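Local coordinates for virulence protein STM3117 (Salmonella enterica subsp. enterica serovar Typhimurium, PDB 3HUH), which promotes replication of the bacterium inside host macrophages and may take part in making or modifying the peptidoglycan layer of its cell wall, at residues 24-29 against 63-68; 35-40 against 132-137; 45-50 against 57-62; 88-93 against 137-142; 109-114 against 126-131. All coordinates share one frame; numbering follows the deposited sequence.

Contact 1: residues 24-29 against 63-68; sequences IDHLVL and AQKINL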
# COMPACT_ATOMS: atom_id res chain seq x y z
N ILE A 24 3.27 -7.22 -2.35
CA ILE A 24 3.64 -5.85 -2.02
C ILE A 24 4.69 -6.03 -0.91
O ILE A 24 4.50 -6.83 -0.00
CB ILE A 24 2.44 -5.07 -1.45
CG1 ILE A 24 1.45 -4.74 -2.57
CG2 ILE A 24 2.92 -3.80 -0.74
CD1 ILE A 24 0.09 -4.25 -2.07
N ASP A 25 5.81 -5.31 -1.01
CA ASP A 25 6.85 -5.40 0.00
C ASP A 25 6.67 -4.30 1.03
O ASP A 25 6.78 -4.52 2.24
CB ASP A 25 8.24 -5.23 -0.62
CG ASP A 25 9.35 -5.48 0.38
OD1 ASP A 25 9.54 -6.65 0.76
OD2 ASP A 25 10.03 -4.52 0.80
N HIS A 26 6.41 -3.10 0.53
CA HIS A 26 6.24 -1.95 1.41
C HIS A 26 5.61 -0.81 0.63
O HIS A 26 5.38 -0.91 -0.58
CB HIS A 26 7.60 -1.52 1.98
CG HIS A 26 8.62 -1.16 0.94
ND1 HIS A 26 8.67 0.08 0.33
CD2 HIS A 26 9.66 -1.87 0.43
CE1 HIS A 26 9.69 0.11 -0.51
NE2 HIS A 26 10.31 -1.06 -0.47
N LEU A 27 5.32 0.26 1.34
CA LEU A 27 4.75 1.45 0.73
C LEU A 27 5.13 2.61 1.61
O LEU A 27 5.55 2.43 2.76
CB LEU A 27 3.23 1.32 0.59
CG LEU A 27 2.39 1.11 1.85
CD1 LEU A 27 2.09 2.43 2.51
CD2 LEU A 27 1.09 0.42 1.47
N VAL A 28 5.01 3.82 1.07
CA VAL A 28 5.37 5.01 1.81
C VAL A 28 4.17 5.89 2.13
O VAL A 28 3.37 6.23 1.26
CB VAL A 28 6.39 5.87 1.03
CG1 VAL A 28 6.71 7.15 1.81
CG2 VAL A 28 7.67 5.08 0.79
N LEU A 29 4.04 6.23 3.41
CA LEU A 29 2.98 7.12 3.85
C LEU A 29 3.63 8.47 4.14
O LEU A 29 4.66 8.52 4.80
CB LEU A 29 2.31 6.61 5.13
CG LEU A 29 1.40 5.38 5.03
CD1 LEU A 29 0.83 5.06 6.41
CD2 LEU A 29 0.28 5.65 4.03
N ALA A 63 5.76 -9.64 7.29
CA ALA A 63 7.00 -9.64 6.53
C ALA A 63 6.99 -8.46 5.57
O ALA A 63 7.58 -8.51 4.49
CB ALA A 63 7.13 -10.95 5.75
N GLN A 64 6.33 -7.39 5.98
CA GLN A 64 6.24 -6.19 5.15
C GLN A 64 6.54 -4.99 6.03
O GLN A 64 6.88 -5.14 7.21
CB GLN A 64 4.82 -6.07 4.57
CG GLN A 64 4.43 -7.21 3.61
CD GLN A 64 2.94 -7.20 3.22
OE1 GLN A 64 2.07 -7.33 4.08
NE2 GLN A 64 2.66 -7.06 1.93
N LYS A 65 6.46 -3.79 5.46
CA LYS A 65 6.68 -2.59 6.25
C LYS A 65 6.11 -1.35 5.57
O LYS A 65 5.82 -1.36 4.38
CB LYS A 65 8.18 -2.38 6.53
CG LYS A 65 9.04 -1.96 5.34
CD LYS A 65 10.41 -1.48 5.83
CE LYS A 65 11.35 -1.16 4.67
NZ LYS A 65 12.40 -0.18 5.11
N ILE A 66 5.92 -0.31 6.37
CA ILE A 66 5.43 0.96 5.86
C ILE A 66 6.51 1.99 6.19
O ILE A 66 6.83 2.22 7.35
CB ILE A 66 4.11 1.37 6.54
CG1 ILE A 66 2.98 0.47 6.04
CG2 ILE A 66 3.80 2.84 6.25
CD1 ILE A 66 1.67 0.68 6.74
N ASN A 67 7.10 2.57 5.15
CA ASN A 67 8.11 3.59 5.35
C ASN A 67 7.38 4.91 5.56
O ASN A 67 6.33 5.16 4.95
CB ASN A 67 9.05 3.70 4.15
CG ASN A 67 10.00 2.53 4.05
OD1 ASN A 67 10.37 1.93 5.07
ND2 ASN A 67 10.41 2.21 2.83
N LEU A 68 7.92 5.76 6.42
CA LEU A 68 7.30 7.03 6.69
C LEU A 68 8.12 8.20 6.18
O LEU A 68 9.35 8.20 6.27
CB LEU A 68 7.08 7.21 8.20
CG LEU A 68 6.27 6.11 8.90
CD1 LEU A 68 6.21 6.39 10.40
CD2 LEU A 68 4.86 6.06 8.31
O HOH W 1 8.03 -8.76 1.57

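Contact 2: residues 35-40 against 132-137; sequences STTIRF and DPDGNL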
# COMPACT_ATOMS: atom_id res chain seq x y z
N SER A 35 6.16 11.21 14.73
CA SER A 35 5.99 10.76 16.11
C SER A 35 4.55 10.34 16.40
O SER A 35 4.30 9.29 17.00
CB SER A 35 6.41 11.85 17.10
OG SER A 35 7.81 12.07 17.06
N THR A 36 3.61 11.17 15.97
CA THR A 36 2.19 10.90 16.17
C THR A 36 1.74 9.65 15.41
O THR A 36 0.97 8.84 15.92
CB THR A 36 1.35 12.10 15.72
OG1 THR A 36 1.77 13.27 16.44
CG2 THR A 36 -0.12 11.85 15.99
N THR A 37 2.24 9.51 14.19
CA THR A 37 1.90 8.37 13.35
C THR A 37 2.43 7.09 13.99
O THR A 37 1.71 6.08 14.06
CB THR A 37 2.51 8.55 11.94
OG1 THR A 37 1.83 9.62 11.28
CG2 THR A 37 2.37 7.28 11.12
N ILE A 38 3.67 7.13 14.45
CA ILE A 38 4.28 5.96 15.07
C ILE A 38 3.48 5.52 16.29
O ILE A 38 3.18 4.33 16.45
CB ILE A 38 5.75 6.26 15.47
CG1 ILE A 38 6.62 6.29 14.20
CG2 ILE A 38 6.26 5.19 16.46
CD1 ILE A 38 8.10 6.60 14.44
N ARG A 39 3.11 6.47 17.15
CA ARG A 39 2.34 6.12 18.34
C ARG A 39 1.04 5.40 17.99
O ARG A 39 0.67 4.42 18.64
CB ARG A 39 2.05 7.36 19.18
CG ARG A 39 3.19 7.76 20.10
CD ARG A 39 2.74 8.81 21.12
NE ARG A 39 3.65 8.90 22.26
CZ ARG A 39 4.92 9.30 22.18
NH1 ARG A 39 5.44 9.66 21.02
NH2 ARG A 39 5.66 9.34 23.28
N PHE A 40 0.35 5.87 16.96
CA PHE A 40 -0.90 5.25 16.54
C PHE A 40 -0.70 3.82 16.04
O PHE A 40 -1.35 2.89 16.53
CB PHE A 40 -1.56 6.07 15.42
CG PHE A 40 -2.80 5.44 14.86
CD1 PHE A 40 -4.02 5.54 15.54
CD2 PHE A 40 -2.76 4.74 13.66
CE1 PHE A 40 -5.17 4.95 15.02
CE2 PHE A 40 -3.92 4.14 13.13
CZ PHE A 40 -5.13 4.24 13.82
N ASP A 132 -6.29 6.87 10.66
CA ASP A 132 -5.07 7.16 11.39
C ASP A 132 -5.01 8.66 11.63
O ASP A 132 -5.91 9.40 11.23
CB ASP A 132 -3.84 6.60 10.64
CG ASP A 132 -3.42 7.42 9.43
OD1 ASP A 132 -4.10 8.40 9.06
OD2 ASP A 132 -2.37 7.07 8.85
N PRO A 133 -3.96 9.14 12.31
CA PRO A 133 -3.83 10.58 12.60
C PRO A 133 -3.95 11.56 11.44
O PRO A 133 -4.36 12.71 11.64
CB PRO A 133 -2.48 10.67 13.30
CG PRO A 133 -2.42 9.38 14.04
CD PRO A 133 -2.89 8.39 13.00
N ASP A 134 -3.60 11.11 10.24
CA ASP A 134 -3.66 11.98 9.07
C ASP A 134 -4.93 11.82 8.25
O ASP A 134 -5.12 12.52 7.27
CB ASP A 134 -2.43 11.74 8.19
CG ASP A 134 -1.14 12.21 8.85
OD1 ASP A 134 -0.77 13.39 8.66
OD2 ASP A 134 -0.51 11.41 9.58
N GLY A 135 -5.80 10.91 8.66
CA GLY A 135 -7.04 10.72 7.93
C GLY A 135 -7.03 9.55 6.96
O GLY A 135 -8.01 9.32 6.25
N ASN A 136 -5.92 8.81 6.90
CA ASN A 136 -5.85 7.66 6.02
C ASN A 136 -6.91 6.67 6.49
O ASN A 136 -7.16 6.54 7.69
CB ASN A 136 -4.48 6.99 6.09
CG ASN A 136 -3.36 7.89 5.59
OD1 ASN A 136 -2.32 8.03 6.24
ND2 ASN A 136 -3.55 8.48 4.42
N LEU A 137 -7.55 5.99 5.54
CA LEU A 137 -8.57 5.01 5.90
C LEU A 137 -7.88 3.67 6.12
O LEU A 137 -7.15 3.19 5.25
CB LEU A 137 -9.61 4.88 4.79
CG LEU A 137 -10.78 3.93 5.10
CD1 LEU A 137 -11.61 4.47 6.26
CD2 LEU A 137 -11.63 3.76 3.86
O HOH W 2 -0.75 8.90 10.32
O HOH W 3 1.06 12.53 11.46

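Contact 3: residues 45-50 against 57-62; sequences LGFSAV and KALIFG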
# COMPACT_ATOMS: atom_id res chain seq x y z
N LEU A 45 -2.47 -0.70 16.07
CA LEU A 45 -2.26 -1.84 15.18
C LEU A 45 -1.18 -2.82 15.63
O LEU A 45 -1.04 -3.90 15.05
CB LEU A 45 -1.94 -1.36 13.76
CG LEU A 45 -3.08 -0.78 12.91
CD1 LEU A 45 -4.16 -1.83 12.74
CD2 LEU A 45 -3.64 0.47 13.55
N GLY A 46 -0.40 -2.45 16.64
CA GLY A 46 0.64 -3.35 17.11
C GLY A 46 1.88 -3.44 16.25
O GLY A 46 2.64 -4.40 16.36
N PHE A 47 2.09 -2.47 15.37
CA PHE A 47 3.29 -2.48 14.52
C PHE A 47 4.52 -2.11 15.36
O PHE A 47 4.39 -1.66 16.50
CB PHE A 47 3.15 -1.46 13.38
CG PHE A 47 2.08 -1.80 12.38
CD1 PHE A 47 1.33 -2.98 12.47
CD2 PHE A 47 1.83 -0.95 11.31
CE1 PHE A 47 0.36 -3.28 11.51
CE2 PHE A 47 0.86 -1.24 10.35
CZ PHE A 47 0.13 -2.41 10.45
N SER A 48 5.70 -2.30 14.79
CA SER A 48 6.94 -1.98 15.50
C SER A 48 7.79 -0.99 14.70
O SER A 48 8.18 -1.28 13.57
CB SER A 48 7.76 -3.25 15.75
OG SER A 48 7.05 -4.17 16.56
N ALA A 49 8.07 0.16 15.29
CA ALA A 49 8.86 1.18 14.61
C ALA A 49 10.36 0.89 14.64
O ALA A 49 10.90 0.40 15.64
CB ALA A 49 8.58 2.56 15.22
N VAL A 50 11.04 1.19 13.54
CA VAL A 50 12.48 1.01 13.43
C VAL A 50 13.08 2.18 12.67
O VAL A 50 12.35 2.97 12.06
CB VAL A 50 12.86 -0.27 12.66
CG1 VAL A 50 12.32 -1.50 13.38
CG2 VAL A 50 12.35 -0.20 11.23
N LYS A 57 12.38 6.43 9.31
CA LYS A 57 11.47 5.61 10.10
C LYS A 57 10.59 4.69 9.27
O LYS A 57 10.15 5.04 8.17
CB LYS A 57 10.56 6.49 10.95
CG LYS A 57 11.24 7.18 12.12
CD LYS A 57 12.16 8.28 11.68
CE LYS A 57 12.78 8.95 12.90
NZ LYS A 57 13.59 7.99 13.70
N ALA A 58 10.34 3.50 9.82
CA ALA A 58 9.47 2.52 9.19
C ALA A 58 8.70 1.79 10.28
O ALA A 58 9.08 1.80 11.46
CB ALA A 58 10.28 1.53 8.37
N LEU A 59 7.59 1.18 9.88
CA LEU A 59 6.75 0.42 10.78
C LEU A 59 6.73 -0.99 10.23
O LEU A 59 6.27 -1.22 9.11
CB LEU A 59 5.33 1.00 10.81
CG LEU A 59 5.21 2.35 11.51
CD1 LEU A 59 3.91 3.02 11.12
CD2 LEU A 59 5.30 2.16 13.03
N ILE A 60 7.27 -1.91 11.01
CA ILE A 60 7.35 -3.31 10.65
C ILE A 60 6.12 -4.10 11.09
O ILE A 60 5.63 -3.91 12.20
CB ILE A 60 8.58 -3.97 11.32
CG1 ILE A 60 9.85 -3.17 11.01
CG2 ILE A 60 8.70 -5.43 10.91
CD1 ILE A 60 10.13 -2.99 9.54
N PHE A 61 5.62 -4.97 10.21
CA PHE A 61 4.49 -5.84 10.53
C PHE A 61 4.57 -7.03 9.59
O PHE A 61 4.88 -6.87 8.41
CB PHE A 61 3.15 -5.10 10.40
CG PHE A 61 2.85 -4.63 9.01
CD1 PHE A 61 2.13 -5.44 8.13
CD2 PHE A 61 3.26 -3.37 8.59
CE1 PHE A 61 1.84 -5.00 6.85
CE2 PHE A 61 2.98 -2.93 7.31
CZ PHE A 61 2.26 -3.74 6.43
N GLY A 62 4.29 -8.22 10.10
CA GLY A 62 4.38 -9.41 9.27
C GLY A 62 5.75 -9.41 8.60
O GLY A 62 6.77 -9.19 9.26

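Contact 4: residues 88-93 against 137-142; sequences DLCFIT and LIEISQ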
# COMPACT_ATOMS: atom_id res chain seq x y z
N ASP A 88 -5.62 4.39 1.60
CA ASP A 88 -6.81 3.57 1.86
C ASP A 88 -6.23 2.16 1.82
O ASP A 88 -6.04 1.59 0.75
CB ASP A 88 -7.81 3.78 0.72
CG ASP A 88 -9.14 3.13 0.99
OD1 ASP A 88 -9.19 2.13 1.74
OD2 ASP A 88 -10.15 3.61 0.42
N LEU A 89 -5.94 1.61 3.00
CA LEU A 89 -5.28 0.32 3.14
C LEU A 89 -6.05 -0.72 3.95
O LEU A 89 -6.73 -0.39 4.92
CB LEU A 89 -3.93 0.51 3.84
CG LEU A 89 -3.09 1.73 3.46
CD1 LEU A 89 -1.89 1.82 4.39
CD2 LEU A 89 -2.64 1.62 2.01
N CYS A 90 -5.92 -1.98 3.56
CA CYS A 90 -6.58 -3.06 4.27
C CYS A 90 -5.54 -4.02 4.82
O CYS A 90 -4.68 -4.52 4.09
CB CYS A 90 -7.53 -3.82 3.35
SG CYS A 90 -8.26 -5.28 4.16
N PHE A 91 -5.63 -4.28 6.12
CA PHE A 91 -4.71 -5.18 6.81
C PHE A 91 -5.47 -6.41 7.29
O PHE A 91 -6.58 -6.28 7.82
CB PHE A 91 -4.09 -4.49 8.01
CG PHE A 91 -3.19 -3.34 7.66
CD1 PHE A 91 -1.92 -3.56 7.15
CD2 PHE A 91 -3.63 -2.03 7.81
CE1 PHE A 91 -1.09 -2.50 6.80
CE2 PHE A 91 -2.82 -0.95 7.47
CZ PHE A 91 -1.55 -1.19 6.96
N ILE A 92 -4.90 -7.59 7.11
CA ILE A 92 -5.55 -8.80 7.57
C ILE A 92 -5.07 -9.11 8.98
O ILE A 92 -3.87 -9.05 9.28
CB ILE A 92 -5.22 -10.03 6.69
CG1 ILE A 92 -5.70 -9.79 5.26
CG2 ILE A 92 -5.86 -11.28 7.28
CD1 ILE A 92 -7.18 -9.49 5.14
N THR A 93 -6.02 -9.45 9.85
CA THR A 93 -5.70 -9.80 11.22
C THR A 93 -6.07 -11.26 11.46
O THR A 93 -6.96 -11.79 10.81
CB THR A 93 -6.48 -8.93 12.23
OG1 THR A 93 -6.10 -9.29 13.56
CG2 THR A 93 -7.99 -9.14 12.08
N LEU A 137 -7.55 5.99 5.54
CA LEU A 137 -8.57 5.01 5.90
C LEU A 137 -7.88 3.67 6.12
O LEU A 137 -7.15 3.19 5.25
CB LEU A 137 -9.61 4.88 4.79
CG LEU A 137 -10.78 3.93 5.10
CD1 LEU A 137 -11.61 4.47 6.26
CD2 LEU A 137 -11.63 3.76 3.86
N ILE A 138 -8.10 3.09 7.29
CA ILE A 138 -7.50 1.81 7.63
C ILE A 138 -8.60 0.78 7.82
O ILE A 138 -9.45 0.91 8.70
CB ILE A 138 -6.66 1.90 8.92
CG1 ILE A 138 -5.61 3.01 8.77
CG2 ILE A 138 -6.01 0.56 9.21
CD1 ILE A 138 -4.66 2.84 7.59
N GLU A 139 -8.58 -0.24 6.97
CA GLU A 139 -9.55 -1.32 7.00
C GLU A 139 -8.86 -2.52 7.63
O GLU A 139 -7.86 -3.02 7.11
CB GLU A 139 -9.98 -1.65 5.55
CG GLU A 139 -11.07 -2.71 5.41
CD GLU A 139 -11.40 -3.05 3.96
OE1 GLU A 139 -10.89 -2.36 3.05
OE2 GLU A 139 -12.18 -4.00 3.72
N ILE A 140 -9.35 -2.96 8.79
CA ILE A 140 -8.77 -4.12 9.47
C ILE A 140 -9.76 -5.26 9.25
O ILE A 140 -10.94 -5.15 9.61
CB ILE A 140 -8.58 -3.85 10.98
CG1 ILE A 140 -7.66 -2.64 11.16
CG2 ILE A 140 -7.96 -5.06 11.65
CD1 ILE A 140 -7.61 -2.09 12.57
N SER A 141 -9.28 -6.35 8.65
CA SER A 141 -10.17 -7.45 8.31
C SER A 141 -9.71 -8.86 8.64
O SER A 141 -8.52 -9.14 8.71
CB SER A 141 -10.46 -7.37 6.80
OG SER A 141 -10.66 -6.02 6.40
N GLN A 142 -10.69 -9.75 8.82
CA GLN A 142 -10.41 -11.15 9.08
C GLN A 142 -11.14 -11.96 8.02
O GLN A 142 -12.31 -11.68 7.71
CB GLN A 142 -10.93 -11.56 10.47
CG GLN A 142 -10.83 -13.06 10.72
CD GLN A 142 -11.38 -13.46 12.07
OE1 GLN A 142 -12.40 -12.92 12.52
NE2 GLN A 142 -10.72 -14.40 12.73

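Contact 5: residues 109-114 against 126-131; sequences ISIVEG and MSIYIR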
# COMPACT_ATOMS: atom_id res chain seq x y z
N ILE A 109 -10.85 4.80 19.98
CA ILE A 109 -10.82 5.08 18.55
C ILE A 109 -12.21 4.96 17.96
O ILE A 109 -12.94 4.01 18.24
CB ILE A 109 -9.88 4.10 17.84
CG1 ILE A 109 -8.49 4.17 18.48
CG2 ILE A 109 -9.81 4.43 16.35
CD1 ILE A 109 -7.58 3.06 18.06
N SER A 110 -12.59 5.93 17.14
CA SER A 110 -13.91 5.92 16.52
C SER A 110 -13.97 4.96 15.34
O SER A 110 -13.06 4.92 14.51
CB SER A 110 -14.29 7.32 16.06
OG SER A 110 -14.21 8.25 17.13
N ILE A 111 -15.04 4.18 15.28
CA ILE A 111 -15.24 3.23 14.20
C ILE A 111 -15.98 3.92 13.06
O ILE A 111 -17.14 4.31 13.21
CB ILE A 111 -16.06 2.01 14.68
CG1 ILE A 111 -15.23 1.21 15.68
CG2 ILE A 111 -16.46 1.15 13.49
CD1 ILE A 111 -15.92 -0.03 16.22
N VAL A 112 -15.31 4.08 11.93
CA VAL A 112 -15.92 4.73 10.78
C VAL A 112 -17.10 3.92 10.26
O VAL A 112 -18.18 4.46 10.00
CB VAL A 112 -14.91 4.93 9.63
CG1 VAL A 112 -15.60 5.52 8.41
CG2 VAL A 112 -13.78 5.83 10.10
N GLU A 113 -16.89 2.62 10.11
CA GLU A 113 -17.92 1.71 9.64
C GLU A 113 -17.55 0.28 10.00
O GLU A 113 -16.38 -0.03 10.20
CB GLU A 113 -18.08 1.83 8.12
CG GLU A 113 -19.16 0.93 7.54
CD GLU A 113 -19.40 1.17 6.07
OE1 GLU A 113 -20.26 0.47 5.49
OE2 GLU A 113 -18.73 2.05 5.49
N GLY A 114 -18.56 -0.58 10.09
CA GLY A 114 -18.30 -1.98 10.40
C GLY A 114 -18.67 -2.42 11.80
O GLY A 114 -19.06 -1.60 12.64
N MET A 126 -14.47 -9.85 6.89
CA MET A 126 -15.31 -9.01 7.74
C MET A 126 -14.39 -7.85 8.06
O MET A 126 -13.30 -8.04 8.59
CB MET A 126 -15.71 -9.73 9.04
CG MET A 126 -16.74 -8.96 9.88
SD MET A 126 -18.36 -8.69 9.05
CE MET A 126 -18.48 -10.19 8.19
N SER A 127 -14.82 -6.63 7.73
CA SER A 127 -13.99 -5.46 7.93
C SER A 127 -14.49 -4.42 8.91
O SER A 127 -15.69 -4.19 9.05
CB SER A 127 -13.76 -4.74 6.60
OG SER A 127 -13.16 -5.59 5.64
N ILE A 128 -13.54 -3.77 9.58
CA ILE A 128 -13.83 -2.69 10.51
C ILE A 128 -12.95 -1.56 9.98
O ILE A 128 -11.80 -1.79 9.60
CB ILE A 128 -13.45 -3.07 11.96
CG1 ILE A 128 -13.95 -2.00 12.92
CG2 ILE A 128 -11.95 -3.27 12.08
CD1 ILE A 128 -15.46 -1.89 12.97
N TYR A 129 -13.48 -0.34 9.93
CA TYR A 129 -12.73 0.80 9.42
C TYR A 129 -12.47 1.86 10.47
O TYR A 129 -13.36 2.22 11.24
CB TYR A 129 -13.49 1.49 8.28
CG TYR A 129 -13.74 0.66 7.05
CD1 TYR A 129 -12.95 0.81 5.91
CD2 TYR A 129 -14.82 -0.23 6.99
CE1 TYR A 129 -13.22 0.10 4.74
CE2 TYR A 129 -15.10 -0.94 5.83
CZ TYR A 129 -14.31 -0.76 4.70
OH TYR A 129 -14.60 -1.43 3.54
N ILE A 130 -11.24 2.37 10.49
CA ILE A 130 -10.85 3.45 11.39
C ILE A 130 -9.96 4.38 10.58
O ILE A 130 -9.67 4.12 9.41
CB ILE A 130 -10.07 2.95 12.64
CG1 ILE A 130 -8.81 2.18 12.21
CG2 ILE A 130 -10.98 2.07 13.49
CD1 ILE A 130 -7.95 1.72 13.36
N ARG A 131 -9.53 5.48 11.19
CA ARG A 131 -8.66 6.41 10.50
C ARG A 131 -7.42 6.67 11.33
O ARG A 131 -7.48 6.67 12.56
CB ARG A 131 -9.37 7.74 10.24
CG ARG A 131 -10.42 7.67 9.16
CD ARG A 131 -10.95 9.03 8.78
NE ARG A 131 -12.09 8.90 7.88
CZ ARG A 131 -12.01 8.53 6.61
NH1 ARG A 131 -10.83 8.25 6.07
NH2 ARG A 131 -13.11 8.40 5.89
O HOH W 4 -11.24 6.62 13.42

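Contact 1: residues 24-29 against 63-68
I66 packs against both L27 and L29 on the face of the sheet that meets strand 88-93. Its CG2 methyl does the touching: it lies 3.7 Å from L29 CG, where the side chains meet at a slant, and 4.1 Å from L27 CD1, where they run alongside and point the same way. L27 reaches over because its CG is lodged between backbone N and carbonyl carbon (chi1 59°). On the opposite face V28 CG2 rests 3.9 Å from N67 CB, and N67 OD1 takes a bond from K65 NZ at 2.9 Å on a lone pair in the carbonyl plane.

N67 N donates to L27 O (2.9 Å) and L29 N to N67 O (3.0 Å), whereas the backbone bonds nearer D25 are weak. There a side chain takes over: Q64 NE2 donates almost straight (172°) to I24 O at 2.7 Å, arriving above the carbonyl plane. Q64 OE1 accepts from I24 N of the second subunit. A water joins D25 OD1 to A63 O, while D25 OD1 also bonds Y143 of the second subunit. Parallel pairing of the first and last strands in this way is the signature of the βαβββ module of the VOC (glyoxalase) superfamily.

Contact 2: residues 35-40 against 132-137
Helical residues 35-40 meet a type I turn running from D132 to G135, with the CA atoms of T37 and P133 6.2 Å apart. F40 carries the contact. It swings its ring away from the backbone N (chi1 176°) to reach the turn, and offers one face to D132 CA and P133 CD, two CH-pi contacts each 3.9 Å from the F40 centroid. D132 CB lies at the rim, 3.5 Å from F40 CE2, and the carboxylate plane beyond it stands nearly perpendicular to the ring. One helical turn earlier, T36 CG2 slides past P133 CB at 3.8 Å, the two side chains pointing in opposite directions.

The polar side is bridged by water. Two waters each link T37 OG1 to D134 OD2, and one of them also donates, weakly, to D132 OD2. The turn holds its own shape: D132 OD1 accepts from D134 N at 3.0 Å, an Asx turn, and from N136 N at 2.9 Å. These donors come from opposite faces of the carboxylate plane, so one oxygen is gripped above and below. D132 OD2 is bonded in turn by Y41 OH. D134 OD1 accepts from S32 N, tying the turn to the residue just after strand 21-31, while F40 is backed by I130 of strand 123-131 and by L45, and T37 packs on L68 of strand 64-70.

Contact 3: residues 45-50 against 57-62
F47, V50 and I60 bury most of the surface in this β-hairpin, which supplies two antiparallel strands of a VOC βαβββ module. F47 stands just ahead of the strand and lies parallel-displaced on F61, the centroids of the two rings 4.5 Å apart and their planes at 16°. The side chains run alongside and point the same way. F61 CB sits over one face of the F47 ring, 3.5 Å from F47 CD1, while L45 CB covers the opposite face, so F47 is sandwiched. F61 can lie beneath its partner because its CG is tucked between backbone N and carbonyl carbon (chi1 63°). Both rings also meet F91 of strand 88-93 edge-to-face, which makes a three-ring aromatic cluster between the two sheets.

V50 and I60 pack on the other side of the hairpin, where their side chains cross at about a right angle and V50 CG1 comes 3.8 Å from I60 CG1. V50 CG2 turns to A58 CB as well. Beneath these groups the strands are zipped by two hydrogen-bonded pairs, S48 with I60 and V50 with A58. Between them comes the non-hydrogen-bonded pair of A49 with L59, whose side chains lie on the opposite face. At V50 both backbone groups are used: V50 N donates to A58 O at 2.9 Å and V50 O accepts from A58 N at 3.1 Å.

Contact 4: residues 88-93 against 137-142
The first and last strands of the second βαβββ module, a hallmark of the VOC fold, run parallel here, with L89 and F91 set against I138 and I140 on one face. Five backbone bonds alternate without a break: L89 N to L137 O, E139 N to L89 O, F91 N to E139 O, S141 N to F91 O and T93 N to S141 O. The third is the shortest, 2.7 Å between F91 N and E139 O.

On the apolar face I138 CG2 meets the F91 ring at its edge, in the ring plane, 3.8 Å from F91 CD2, the two side chains themselves crossing at a slant. Farther along, I140 CG2 lies 4.1 Å from T93 CG2, both near V100 of helix 97-106.

The other face is mixed in character. D88 and L137 point the same way, with D88 OD1 3.6 Å from L137 CD2. The chain of E139, fully extended from a trans first torsion (chi1 -176°), passes alongside C90 and ends with its OE2 hydrogen-bonded to S127 OG. H26 of the second subunit packs on both C90 and E139, and residues 89-93 pair antiparallel with a strand of that subunit, so the sheet continues across the dimer. Next to E139, C90 SG comes 3.4 Å from S141 OG, itself hydrogen-bonded to S127 OG.

Contact 5: residues 109-114 against 126-131
I111 and I128 cross at about a right angle, I111 CG2 against I128 CD1; the modelled separation of 3.2 Å is so short that its exact value is doubtful. I128 puts that methyl there with CG1 anti to its backbone N (chi1 -172°) and a bend at the next torsion, which also brings CD1 within 3.5 Å of G114 C. I109 CG2 touches I130 CG2 at 3.9 Å, a slanting contact.

Two backbone bonds fix the approach. V112 N donates to Y129 O at 2.8 Å, bent to 141°, and Y129 N to E113 O at 2.9 Å, a straighter bond. E113 O has a second neighbour in the edge of the Y129 ring, lying in its plane, 3.6 Å from Y129 CD2. V112 sets its CB against Y129 CB and its CG2 branch against R131 CG, where the two side chains cross nearly at right angles. At the far end a water donates to S110 O and accepts from R131 N, spanning the gap where the backbones have parted.

Behind this shell, I104 of helix 97-106 packs on I109 and I130, and V101 and L105 on I111, so I109 and I111 are packed against the helix as well as the strand. R118 takes both polar ends on the other side, forming a salt bridge with E113 OE1 and donating to Y129 OH; R131 NH2 reaches K78 O of the second subunit. With few backbone bonds, cohesion probably rests largely on the branched side chains, while R118 would help keep the E113 carboxylate ionised.

In the fold
Contacts 1 and 3 build one four-stranded sheet; contact 4 joins two strands of the other, to whose strand 123-131 contact 5 attaches residues 109-114. Both sheets have strand order 1-4-3-2, so the chain repeats one βαβββ design. Along the chain, contact 3 is nested within the loop closed by contact 1, and contact 5 within that closed by contact 4. Contact 2 crosses contacts 1 and 4, bringing helix 34-43 of the first half to the turn between strands 123-131 and 137-142. Contacts 1 and 4, with centres about 14 Å apart, meet through I66 and F91, whereas the centres of contacts 1 and 5 lie about 21 Å apart. All five touch the second subunit, consistent with a VOC dimer.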